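Local coordinates for aldose-aldose oxidoreductase (Caulobacter crescentus, PDB 5A04), which probably oxidises one aldose sugar and reduces another with a tightly held NADP(H) cofactor, working as an aldose-aldose oxidoreductase, at residues A[130-135]-A[265-270]; A[20-25]-A[291-296]; A[136-141]-A[283-288]. All coordinates share one frame; numbering follows the deposited sequence.

Contact 1: residues A[130-135]-A[265-270]; sequences GYRSRF and TSYQGQ. With NDP (NADPH dihydro-nicotinamide-adenine-dinucleotide phosphate), chain G; BGC (beta-D-glucopyranose), chain H.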
loop_
_atom_site.group_PDB
_atom_site.type_symbol
_atom_site.label_atom_id
_atom_site.label_comp_id
_atom_site.label_asym_id
_atom_site.label_seq_id
_atom_site.Cartn_x
_atom_site.Cartn_y
_atom_site.Cartn_z
ATOM N N GLY A 130 10.390 -19.168 13.189
ATOM C CA GLY A 130 9.256 -19.757 12.493
ATOM C C GLY A 130 8.651 -18.896 11.399
ATOM O O GLY A 130 7.461 -18.576 11.446
ATOM N N TYR A 131 9.454 -18.536 10.403
ATOM C CA TYR A 131 8.929 -17.808 9.247
ATOM C C TYR A 131 8.421 -18.790 8.186
ATOM O O TYR A 131 9.048 -18.996 7.144
ATOM C CB TYR A 131 9.999 -16.877 8.663
ATOM C CG TYR A 131 10.372 -15.695 9.566
ATOM C CD1 TYR A 131 9.430 -14.728 9.912
ATOM C CD2 TYR A 131 11.671 -15.537 10.036
ATOM C CE1 TYR A 131 9.775 -13.635 10.726
ATOM C CE2 TYR A 131 12.022 -14.440 10.842
ATOM C CZ TYR A 131 11.068 -13.504 11.172
ATOM O OH TYR A 131 11.409 -12.427 11.952
ATOM N N ARG A 132 7.263 -19.374 8.469
ATOM C CA ARG A 132 6.702 -20.448 7.641
ATOM C C ARG A 132 6.457 -20.031 6.194
ATOM O O ARG A 132 6.437 -20.880 5.299
ATOM C CB ARG A 132 5.397 -20.949 8.258
ATOM C CG ARG A 132 4.405 -19.850 8.588
ATOM C CD ARG A 132 3.040 -20.405 8.997
ATOM N NE ARG A 132 2.203 -19.306 9.464
ATOM C CZ ARG A 132 1.506 -18.500 8.669
ATOM N NH1 ARG A 132 1.488 -18.696 7.346
ATOM N NH2 ARG A 132 0.811 -17.501 9.201
ATOM N N SER A 133 6.261 -18.734 5.954
ATOM C CA SER A 133 5.952 -18.279 4.594
ATOM C C SER A 133 7.075 -18.592 3.608
ATOM O O SER A 133 6.833 -18.685 2.413
ATOM C CB SER A 133 5.644 -16.775 4.577
ATOM O OG SER A 133 4.478 -16.505 5.345
ATOM N N ARG A 134 8.299 -18.759 4.104
ATOM C CA ARG A 134 9.424 -19.088 3.233
ATOM C C ARG A 134 9.324 -20.514 2.696
ATOM O O ARG A 134 10.114 -20.908 1.849
ATOM C CB ARG A 134 10.752 -18.904 3.967
ATOM C CG ARG A 134 11.022 -17.446 4.414
ATOM C CD ARG A 134 11.299 -16.516 3.218
ATOM N NE ARG A 134 12.458 -16.958 2.444
ATOM C CZ ARG A 134 13.712 -16.625 2.733
ATOM N NH1 ARG A 134 13.969 -15.838 3.777
ATOM N NH2 ARG A 134 14.713 -17.071 1.979
ATOM N N PHE A 135 8.350 -21.275 3.194
ATOM C CA PHE A 135 8.134 -22.659 2.777
ATOM C C PHE A 135 6.795 -22.842 2.080
ATOM O O PHE A 135 6.382 -23.966 1.796
ATOM C CB PHE A 135 8.232 -23.588 3.995
ATOM C CG PHE A 135 9.530 -23.434 4.716
ATOM C CD1 PHE A 135 10.660 -24.077 4.247
ATOM C CD2 PHE A 135 9.645 -22.571 5.804
ATOM C CE1 PHE A 135 11.890 -23.905 4.881
ATOM C CE2 PHE A 135 10.872 -22.387 6.437
ATOM C CZ PHE A 135 11.996 -23.047 5.971
ATOM N N THR A 265 0.039 -14.660 3.412
ATOM C CA THR A 265 0.789 -15.369 4.466
ATOM C C THR A 265 -0.164 -16.041 5.452
ATOM O O THR A 265 0.158 -16.279 6.619
ATOM C CB THR A 265 1.737 -14.403 5.209
ATOM O OG1 THR A 265 0.968 -13.379 5.833
ATOM C CG2 THR A 265 2.733 -13.760 4.225
ATOM N N SER A 266 -1.351 -16.348 4.958
ATOM C CA SER A 266 -2.358 -17.049 5.745
ATOM C C SER A 266 -2.005 -18.531 5.889
ATOM O O SER A 266 -1.077 -19.014 5.248
ATOM C CB SER A 266 -3.713 -16.886 5.081
ATOM O OG SER A 266 -3.614 -17.225 3.712
ATOM N N TYR A 267 -2.737 -19.249 6.734
ATOM C CA TYR A 267 -2.472 -20.680 6.935
ATOM C C TYR A 267 -2.775 -21.476 5.661
ATOM O O TYR A 267 -2.109 -22.466 5.348
ATOM C CB TYR A 267 -3.298 -21.226 8.110
ATOM C CG TYR A 267 -3.045 -20.564 9.456
ATOM C CD1 TYR A 267 -1.808 -19.995 9.769
ATOM C CD2 TYR A 267 -4.043 -20.522 10.427
ATOM C CE1 TYR A 267 -1.584 -19.404 11.005
ATOM C CE2 TYR A 267 -3.823 -19.925 11.666
ATOM C CZ TYR A 267 -2.592 -19.364 11.944
ATOM O OH TYR A 267 -2.363 -18.771 13.168
ATOM N N GLN A 268 -3.805 -21.041 4.939
ATOM C CA GLN A 268 -4.150 -21.615 3.650
ATOM C C GLN A 268 -4.889 -20.575 2.811
ATOM O O GLN A 268 -5.172 -19.470 3.278
ATOM C CB GLN A 268 -5.024 -22.863 3.832
ATOM C CG GLN A 268 -6.237 -22.624 4.725
ATOM C CD GLN A 268 -7.019 -23.903 5.016
ATOM O OE1 GLN A 268 -6.697 -24.978 4.505
ATOM N NE2 GLN A 268 -8.050 -23.787 5.845
ATOM N N GLY A 269 -5.202 -20.933 1.577
ATOM C CA GLY A 269 -6.069 -20.097 0.757
ATOM C C GLY A 269 -5.371 -19.072 -0.118
ATOM O O GLY A 269 -6.040 -18.272 -0.786
ATOM N N GLN A 270 -4.038 -19.104 -0.133
ATOM C CA GLN A 270 -3.242 -18.228 -1.007
ATOM C C GLN A 270 -3.749 -18.203 -2.452
ATOM O O GLN A 270 -4.083 -19.244 -3.026
ATOM C CB GLN A 270 -1.773 -18.664 -1.015
ATOM C CG GLN A 270 -0.920 -18.074 0.112
ATOM C CD GLN A 270 -1.090 -18.788 1.444
ATOM O OE1 GLN A 270 -1.929 -19.688 1.594
ATOM N NE2 GLN A 270 -0.273 -18.402 2.421
HETATM P PA NDP G . -1.778 -18.538 22.894
HETATM O O1A NDP G . -2.103 -17.515 23.926
HETATM O O2A NDP G . -2.901 -19.170 22.120
HETATM O O5B NDP G . -0.879 -19.749 23.550
HETATM C C5B NDP G . 0.172 -19.190 24.286
HETATM C C4B NDP G . 0.639 -20.312 25.225
HETATM O O4B NDP G . 1.898 -19.987 25.819
HETATM C C3B NDP G . -0.376 -20.482 26.379
HETATM O O3B NDP G . -1.412 -21.342 26.023
HETATM C C2B NDP G . 0.496 -21.199 27.418
HETATM O O2B NDP G . 0.632 -22.473 27.166
HETATM C C1B NDP G . 1.914 -20.550 27.116
HETATM N N9A NDP G . 2.281 -19.527 28.098
HETATM C C8A NDP G . 3.387 -19.538 28.943
HETATM N N7A NDP G . 3.439 -18.465 29.756
HETATM C C5A NDP G . 2.306 -17.719 29.421
HETATM C C6A NDP G . 1.802 -16.497 29.905
HETATM N N6A NDP G . 2.470 -15.818 30.900
HETATM N N1A NDP G . 0.649 -15.952 29.410
HETATM C C2A NDP G . 0.037 -16.692 28.412
HETATM N N3A NDP G . 0.397 -17.851 27.851
HETATM C C4A NDP G . 1.560 -18.364 28.386
HETATM O O3 NDP G . -0.794 -17.660 21.886
HETATM P PN NDP G . -0.605 -18.233 20.374
HETATM O O1N NDP G . -0.285 -19.672 20.328
HETATM O O2N NDP G . -1.471 -17.518 19.361
HETATM O O5D NDP G . 0.925 -17.451 20.001
HETATM C C5D NDP G . 2.002 -17.962 20.737
HETATM C C4D NDP G . 3.294 -17.626 19.942
HETATM O O4D NDP G . 3.151 -18.154 18.587
HETATM C C3D NDP G . 3.488 -16.073 19.774
HETATM O O3D NDP G . 4.892 -15.755 19.780
HETATM C C2D NDP G . 2.921 -15.792 18.390
HETATM O O2D NDP G . 3.571 -14.706 17.753
HETATM C C1D NDP G . 3.318 -17.117 17.647
HETATM N N1N NDP G . 2.374 -17.392 16.561
HETATM C C2N NDP G . 2.844 -17.637 15.281
HETATM C C3N NDP G . 1.952 -17.918 14.286
HETATM C C7N NDP G . 2.443 -18.172 12.932
HETATM O O7N NDP G . 1.673 -18.268 11.958
HETATM N N7N NDP G . 3.811 -18.321 12.726
HETATM C C4N NDP G . 0.482 -17.973 14.520
HETATM C C5N NDP G . 0.084 -17.658 15.899
HETATM C C6N NDP G . 0.989 -17.399 16.841
HETATM P P2B NDP G . 0.596 -23.566 28.498
HETATM O O1X NDP G . 1.659 -22.956 29.383
HETATM O O2X NDP G . -0.826 -23.375 28.929
HETATM O O3X NDP G . 0.944 -24.896 27.834
HETATM C C2 BGC H . 0.013 -14.035 14.367
HETATM C C3 BGC H . -1.488 -14.291 14.564
HETATM C C4 BGC H . -2.211 -14.154 13.256
HETATM C C5 BGC H . -1.562 -15.002 12.174
HETATM C C6 BGC H . -2.197 -14.654 10.803
HETATM C C1 BGC H . 0.456 -14.981 13.343
HETATM O O1 BGC H . 1.875 -14.906 13.199
HETATM O O2 BGC H . 0.681 -14.243 15.606
HETATM O O3 BGC H . -1.955 -13.336 15.504
HETATM O O4 BGC H . -3.567 -14.541 13.422
HETATM O O5 BGC H . -0.181 -14.729 12.087
HETATM O O6 BGC H . -1.748 -15.568 9.794
#
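The guanidinium of Arg132 has the CD1 edge of the Tyr267 ring laid over one face, with CD1 of Tyr267 3.6 Å above the guanidinium plane of Arg132 and displaced toward its rim. Around its edge the same group meets two carbonyl oxygens, each held by two of its nitrogens. At the far end NH1 and NH2 both point at the backbone O of Thr265, NH1 and NH2 of Arg132 each lying 2.9 Å from that oxygen. NH2 comes in almost head-on to the carbonyl, whereas NH1 approaches from above the carbonyl plane. NE and NH2 share the second acceptor, the nicotinamide carboxamide oxygen O7N of NADPH, with Arg132 NE 2.8 Å from O7N. Four bonds in the guanidinium plane thus fix its rotation and hold the carboxamide to the loop 265-270. The chain of Arg132 leaves the backbone with CG between N and the carbonyl carbon (chi1 51°) and then runs fully extended, which carries the charge across to the other segment. NH1 has a further partner in Gln292 OE1, beside a weak bond to Ser266 O.

Nearby, Ser133 OG meets the methyl of Thr265 at 3.4 Å from CG2, while Thr265 OG1 turns to His161 for its hydrogen bond. The Tyr267 hydroxyl ends at the dihydronicotinamide, its OH 3.2 Å from C4N of NADPH, the carbon that carries the transferable hydride. Glucose lies alongside, its O6 near the edge of the Arg132 guanidinium. Together the two loops form part of the cofactor and sugar site at the junction of the Rossmann and C-terminal alpha/beta domains.

Contact 2: residues A[20-25]-A[291-296]; sequences RIIMPR and NQFSAQ
Phe293 presents a face of its ring to Ile21. The methyl CG2 of Ile21 stands over that face, 3.8 Å from the ring centroid of Phe293 and 27° off the ring normal, a CH-pi contact displaced toward CE1. At a chi1 of -50°, CG2 of Ile21 stands anti to the backbone N and is the branch turned onto the ring. On the opposite face of the ring lies CG of Gln292, from the same segment, so the aromatic is sandwiched between aliphatic groups. Ile22 approaches obliquely, its CD1 4.1 Å from Phe293 CD1.

Arg25 lies along CB of Phe293 and near CD2 of its ring, whereas the two isoleucines meet the CD1 side. Its CG lies 3.8 Å from Phe293 CB, and bends at chi2 and chi3 fold the chain back over Asn291, with CD 3.6 Å from Asn291 OD1. The guanidinium stands almost perpendicular to the Asn291 amide, the planes 86° apart, and its NE forms a salt bridge with Glu28.

The polar link is made by Ser294, whose OG donates to Arg25 O at 2.6 Å, in the carbonyl plane and on a lone pair. That hydroxyl also accepts from Asn291 ND2, so it relays between the backbone of 20-25 and the helix cap. Asn291 is the N-cap: its OD1 takes the amide of Ser294 at 2.9 Å, a nearly straight bond, and more weakly that of Phe293.

The first turn of helix 292-306 is thereby packed against segment 20-25 of the helix 16-22 region, which follows strand 7-12 of the parallel Rossmann sheet. Tyr17 of that helix also touches Phe293, while Met23 and Pro24 reach helix 42-52.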
loop_
_atom_site.group_PDB
_atom_site.type_symbol
_atom_site.label_atom_id
_atom_site.label_comp_id
_atom_site.label_asym_id
_atom_site.label_seq_id
_atom_site.Cartn_x
_atom_site.Cartn_y
_atom_site.Cartn_z
ATOM N N ARG A 20 -3.519 -26.239 17.664
ATOM C CA ARG A 20 -4.422 -26.241 16.514
ATOM C C ARG A 20 -3.686 -26.307 15.187
ATOM O O ARG A 20 -4.177 -26.910 14.234
ATOM C CB ARG A 20 -5.323 -25.005 16.520
ATOM C CG ARG A 20 -6.605 -25.154 17.327
ATOM C CD ARG A 20 -6.351 -25.357 18.814
ATOM N NE ARG A 20 -7.588 -25.205 19.582
ATOM C CZ ARG A 20 -7.681 -25.377 20.897
ATOM N NH1 ARG A 20 -6.606 -25.710 21.599
ATOM N NH2 ARG A 20 -8.849 -25.216 21.510
ATOM N N ILE A 21 -2.509 -25.686 15.116
ATOM C CA ILE A 21 -1.843 -25.544 13.831
ATOM C C ILE A 21 -0.604 -26.438 13.696
ATOM O O ILE A 21 -0.503 -27.230 12.761
ATOM C CB ILE A 21 -1.453 -24.078 13.577
ATOM C CG1 ILE A 21 -2.651 -23.157 13.827
ATOM C CG2 ILE A 21 -0.928 -23.921 12.161
ATOM C CD1 ILE A 21 -3.857 -23.446 12.900
ATOM N N ILE A 22 0.349 -26.324 14.616
ATOM C CA ILE A 22 1.604 -27.059 14.459
ATOM C C ILE A 22 1.489 -28.570 14.751
ATOM O O ILE A 22 1.892 -29.405 13.933
ATOM C CB ILE A 22 2.709 -26.460 15.362
ATOM C CG1 ILE A 22 3.062 -25.031 14.907
ATOM C CG2 ILE A 22 3.964 -27.344 15.342
ATOM C CD1 ILE A 22 3.524 -24.910 13.446
ATOM N N MET A 23 0.960 -28.939 15.910
ATOM C CA MET A 23 1.058 -30.341 16.314
ATOM C C MET A 23 0.369 -31.326 15.338
ATOM O O MET A 23 0.910 -32.406 15.095
ATOM C CB MET A 23 0.537 -30.513 17.745
ATOM C CG MET A 23 1.618 -30.107 18.782
ATOM S SD MET A 23 0.960 -29.786 20.421
ATOM C CE MET A 23 0.336 -31.394 20.885
ATOM N N PRO A 24 -0.788 -30.956 14.755
ATOM C CA PRO A 24 -1.354 -31.897 13.774
ATOM C C PRO A 24 -0.489 -32.089 12.533
ATOM O O PRO A 24 -0.636 -33.096 11.845
ATOM C CB PRO A 24 -2.681 -31.239 13.388
ATOM C CG PRO A 24 -3.059 -30.446 14.584
ATOM C CD PRO A 24 -1.744 -29.881 15.080
ATOM N N ARG A 25 0.396 -31.136 12.240
ATOM C CA ARG A 25 1.154 -31.192 10.997
ATOM C C ARG A 25 2.431 -32.026 11.064
ATOM O O ARG A 25 3.156 -32.135 10.071
ATOM C CB ARG A 25 1.465 -29.767 10.522
ATOM C CG ARG A 25 0.187 -28.948 10.256
ATOM C CD ARG A 25 -0.440 -29.213 8.883
ATOM N NE ARG A 25 -1.022 -30.556 8.727
ATOM C CZ ARG A 25 -2.254 -30.897 9.099
ATOM N NH1 ARG A 25 -3.072 -30.010 9.682
ATOM N NH2 ARG A 25 -2.677 -32.139 8.876
ATOM N N ASN A 291 3.005 -29.200 2.953
ATOM C CA ASN A 291 2.471 -27.922 3.409
ATOM C C ASN A 291 3.530 -27.108 4.150
ATOM O O ASN A 291 4.531 -27.657 4.624
ATOM C CB ASN A 291 1.256 -28.155 4.308
ATOM C CG ASN A 291 1.635 -28.793 5.639
ATOM O OD1 ASN A 291 2.059 -28.102 6.561
ATOM N ND2 ASN A 291 1.493 -30.121 5.740
ATOM N N GLN A 292 3.294 -25.804 4.262
ATOM C CA GLN A 292 4.300 -24.903 4.838
ATOM C C GLN A 292 4.701 -25.259 6.280
ATOM O O GLN A 292 5.836 -24.997 6.685
ATOM C CB GLN A 292 3.797 -23.451 4.792
ATOM C CG GLN A 292 2.512 -23.190 5.585
ATOM C CD GLN A 292 2.010 -21.757 5.437
ATOM O OE1 GLN A 292 2.791 -20.805 5.538
ATOM N NE2 GLN A 292 0.706 -21.599 5.179
ATOM N N PHE A 293 3.785 -25.832 7.057
ATOM C CA PHE A 293 4.069 -26.117 8.465
ATOM C C PHE A 293 4.996 -27.319 8.587
ATOM O O PHE A 293 6.035 -27.254 9.242
ATOM C CB PHE A 293 2.764 -26.347 9.241
ATOM C CG PHE A 293 1.768 -25.247 9.047
ATOM C CD1 PHE A 293 1.893 -24.046 9.731
ATOM C CD2 PHE A 293 0.728 -25.397 8.150
ATOM C CE1 PHE A 293 0.981 -23.022 9.525
ATOM C CE2 PHE A 293 -0.192 -24.376 7.944
ATOM C CZ PHE A 293 -0.060 -23.187 8.632
ATOM N N SER A 294 4.615 -28.421 7.948
ATOM C CA SER A 294 5.460 -29.611 7.934
ATOM C C SER A 294 6.803 -29.327 7.282
ATOM O O SER A 294 7.836 -29.850 7.710
ATOM C CB SER A 294 4.754 -30.748 7.185
ATOM O OG SER A 294 3.466 -30.957 7.742
ATOM N N ALA A 295 6.786 -28.519 6.227
ATOM C CA ALA A 295 8.032 -28.118 5.573
ATOM C C ALA A 295 8.942 -27.314 6.513
ATOM O O ALA A 295 10.166 -27.469 6.497
ATOM C CB ALA A 295 7.727 -27.309 4.321
ATOM N N GLN A 296 8.344 -26.439 7.306
ATOM C CA GLN A 296 9.126 -25.629 8.245
ATOM C C GLN A 296 9.782 -26.542 9.283
ATOM O O GLN A 296 10.981 -26.432 9.558
ATOM C CB GLN A 296 8.232 -24.579 8.926
ATOM C CG GLN A 296 8.976 -23.738 9.974
ATOM C CD GLN A 296 8.026 -22.983 10.877
ATOM O OE1 GLN A 296 7.462 -21.972 10.481
ATOM N NE2 GLN A 296 7.853 -23.465 12.103
#

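Contact 3: residues A[136-141]-A[283-288]; sequences QAHNIE and REPAPQ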
loop_
_atom_site.group_PDB
_atom_site.type_symbol
_atom_site.label_atom_id
_atom_site.label_comp_id
_atom_site.label_asym_id
_atom_site.label_seq_id
_atom_site.Cartn_x
_atom_site.Cartn_y
_atom_site.Cartn_z
ATOM N N GLN A 136 6.130 -21.726 1.806
ATOM C CA GLN A 136 4.766 -21.734 1.279
ATOM C C GLN A 136 4.830 -21.536 -0.236
ATOM O O GLN A 136 5.593 -20.705 -0.725
ATOM C CB GLN A 136 3.935 -20.652 1.975
ATOM C CG GLN A 136 2.432 -20.767 1.813
ATOM C CD GLN A 136 1.967 -20.349 0.436
ATOM O OE1 GLN A 136 2.536 -19.442 -0.167
ATOM N NE2 GLN A 136 0.917 -21.007 -0.069
ATOM N N ALA A 137 4.053 -22.333 -0.977
ATOM C CA ALA A 137 4.242 -22.475 -2.428
ATOM C C ALA A 137 4.168 -21.160 -3.203
ATOM O O ALA A 137 5.008 -20.891 -4.073
ATOM C CB ALA A 137 3.204 -23.458 -2.993
ATOM N N HIS A 138 3.168 -20.346 -2.893
ATOM C CA HIS A 138 2.989 -19.088 -3.626
ATOM C C HIS A 138 4.099 -18.099 -3.305
ATOM O O HIS A 138 4.590 -17.401 -4.192
ATOM C CB HIS A 138 1.624 -18.467 -3.322
ATOM C CG HIS A 138 0.464 -19.360 -3.660
ATOM N ND1 HIS A 138 0.196 -20.521 -2.968
ATOM C CD2 HIS A 138 -0.501 -19.254 -4.608
ATOM C CE1 HIS A 138 -0.879 -21.098 -3.479
ATOM N NE2 HIS A 138 -1.322 -20.351 -4.477
ATOM N N ASN A 139 4.495 -18.030 -2.040
ATOM C CA ASN A 139 5.598 -17.144 -1.656
ATOM C C ASN A 139 6.897 -17.540 -2.347
ATOM O O ASN A 139 7.629 -16.694 -2.861
ATOM C CB ASN A 139 5.775 -17.144 -0.131
ATOM C CG ASN A 139 4.745 -16.288 0.563
ATOM O OD1 ASN A 139 4.993 -15.111 0.837
ATOM N ND2 ASN A 139 3.571 -16.855 0.830
ATOM N N ILE A 140 7.181 -18.836 -2.373
ATOM C CA ILE A 140 8.366 -19.332 -3.056
ATOM C C ILE A 140 8.339 -18.948 -4.540
ATOM O O ILE A 140 9.342 -18.490 -5.086
ATOM C CB ILE A 140 8.487 -20.852 -2.883
ATOM C CG1 ILE A 140 8.833 -21.166 -1.421
ATOM C CG2 ILE A 140 9.552 -21.421 -3.801
ATOM C CD1 ILE A 140 8.770 -22.633 -1.084
ATOM N N GLU A 141 7.172 -19.084 -5.167
ATOM C CA GLU A 141 6.998 -18.700 -6.572
ATOM C C GLU A 141 7.260 -17.200 -6.808
ATOM O O GLU A 141 7.932 -16.834 -7.773
ATOM C CB GLU A 141 5.591 -19.067 -7.045
ATOM C CG GLU A 141 5.373 -18.887 -8.550
ATOM C CD GLU A 141 5.813 -20.091 -9.384
ATOM O OE1 GLU A 141 6.129 -21.159 -8.821
ATOM O OE2 GLU A 141 5.841 -19.963 -10.628
ATOM N N ARG A 283 -2.093 -17.097 -11.412
ATOM C CA ARG A 283 -0.923 -17.921 -11.650
ATOM C C ARG A 283 -0.849 -19.012 -10.588
ATOM O O ARG A 283 -0.916 -18.724 -9.392
ATOM C CB ARG A 283 0.345 -17.063 -11.636
ATOM C CG ARG A 283 1.610 -17.831 -11.890
ATOM C CD ARG A 283 2.816 -16.927 -11.771
ATOM N NE ARG A 283 4.059 -17.679 -11.900
ATOM C CZ ARG A 283 4.803 -17.708 -12.998
ATOM N NH1 ARG A 283 4.427 -17.020 -14.072
ATOM N NH2 ARG A 283 5.926 -18.419 -13.018
ATOM N N GLU A 284 -0.727 -20.262 -11.024
ATOM C CA GLU A 284 -0.543 -21.376 -10.099
ATOM C C GLU A 284 0.928 -21.622 -9.818
ATOM O O GLU A 284 1.714 -21.790 -10.736
ATOM C CB GLU A 284 -1.170 -22.651 -10.657
ATOM C CG GLU A 284 -2.594 -22.864 -10.219
ATOM C CD GLU A 284 -2.709 -23.063 -8.721
ATOM O OE1 GLU A 284 -2.003 -23.937 -8.162
ATOM O OE2 GLU A 284 -3.512 -22.345 -8.102
ATOM N N PRO A 285 1.311 -21.652 -8.535
ATOM C CA PRO A 285 2.728 -21.861 -8.229
ATOM C C PRO A 285 3.154 -23.303 -8.482
ATOM O O PRO A 285 2.309 -24.194 -8.465
ATOM C CB PRO A 285 2.814 -21.527 -6.736
ATOM C CG PRO A 285 1.448 -21.904 -6.211
ATOM C CD PRO A 285 0.485 -21.518 -7.322
ATOM N N ALA A 286 4.442 -23.525 -8.698
ATOM C CA ALA A 286 4.961 -24.884 -8.755
ATOM C C ALA A 286 4.603 -25.597 -7.454
ATOM O O ALA A 286 4.750 -25.024 -6.371
ATOM C CB ALA A 286 6.455 -24.877 -8.972
ATOM N N PRO A 287 4.110 -26.835 -7.559
ATOM C CA PRO A 287 3.742 -27.641 -6.384
ATOM C C PRO A 287 4.896 -27.833 -5.411
ATOM O O PRO A 287 6.024 -28.036 -5.849
ATOM C CB PRO A 287 3.330 -28.981 -6.997
ATOM C CG PRO A 287 2.911 -28.642 -8.392
ATOM C CD PRO A 287 3.807 -27.529 -8.826
ATOM N N GLN A 288 4.616 -27.769 -4.108
ATOM C CA GLN A 288 5.626 -28.086 -3.094
ATOM C C GLN A 288 5.378 -29.494 -2.557
ATOM O O GLN A 288 4.249 -29.982 -2.611
ATOM C CB GLN A 288 5.605 -27.068 -1.945
ATOM C CG GLN A 288 6.099 -25.668 -2.330
ATOM C CD GLN A 288 7.575 -25.635 -2.718
ATOM O OE1 GLN A 288 8.436 -26.165 -2.006
ATOM N NE2 GLN A 288 7.875 -24.988 -3.839
HETATM O O HOH W 1 6.334 -23.124 -5.409
#
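Pro285 points its CG at the face of the His138 imidazole, over the ring centre: CG is 3.5 Å from the ring centroid of His138 and only 3° off the ring normal, a CH-pi contact. The pyrrolidine is tilted steeply against the imidazole, with its CD near NE2. It also reaches the helix backbone, where Pro285 CB is 3.5 Å from Ala137 O. Next to it, Glu141 turns its carboxylate to the loop and uses both oxygens. OE1 receives the amide of Ala286, N to OE1 2.9 Å, along a nearly straight N-H line (171°) that meets the carboxylate from above its plane. OE2 is gripped side-on by Arg283: NH2 comes to 2.8 Å from Glu141 OE2, and NE makes a longer bond to the same atom. The glutamate's CG is anti to the backbone N (chi1 -172°) and the chain then bends at chi2, bringing the carboxylate down beside Pro285 CA. At the other end Ile140 CD1 packs against the amide of Gln288, with CD of Gln288 3.6 Å from it.

A water ties the middle together, donating to Ala137 O and Ala286 O and accepting from Gln288 NE2. Behind this layer Gln136 caps the helix: its OE1 receives the backbone amide of Asn139, and Asn139 ND2 reaches it from the opposite face. Gln136 NE2 donates to His138 ND1 at 3.0 Å, which steadies the ring under Pro285.

The first turn of helix 137-147 is thus covered by the loop joining strand 280-282 to helix 292-306, while Met272 of the adjacent strand 272-275 touches His138, Glu141 and Arg283.

Overall arrangement
From the N terminus, the chain first passes through 20-25, in the helix 16-22 region of the Rossmann domain, and meets 291-296 only after some 265 residues, so contact 2 closes the widest loop. Contacts 1 and 3 both nest inside it, with 129 and 141 residues between their segments. They cross each other, because 130-135 and 136-141 follow one another directly and their partners 265-270 and 283-288 come later in the same order. Gln292 joins contact 2 to contact 1, and His138 packs near Gln270. The three contacts thus join the Rossmann domain, the cofactor-binding loops and the edge of the large mixed sheet.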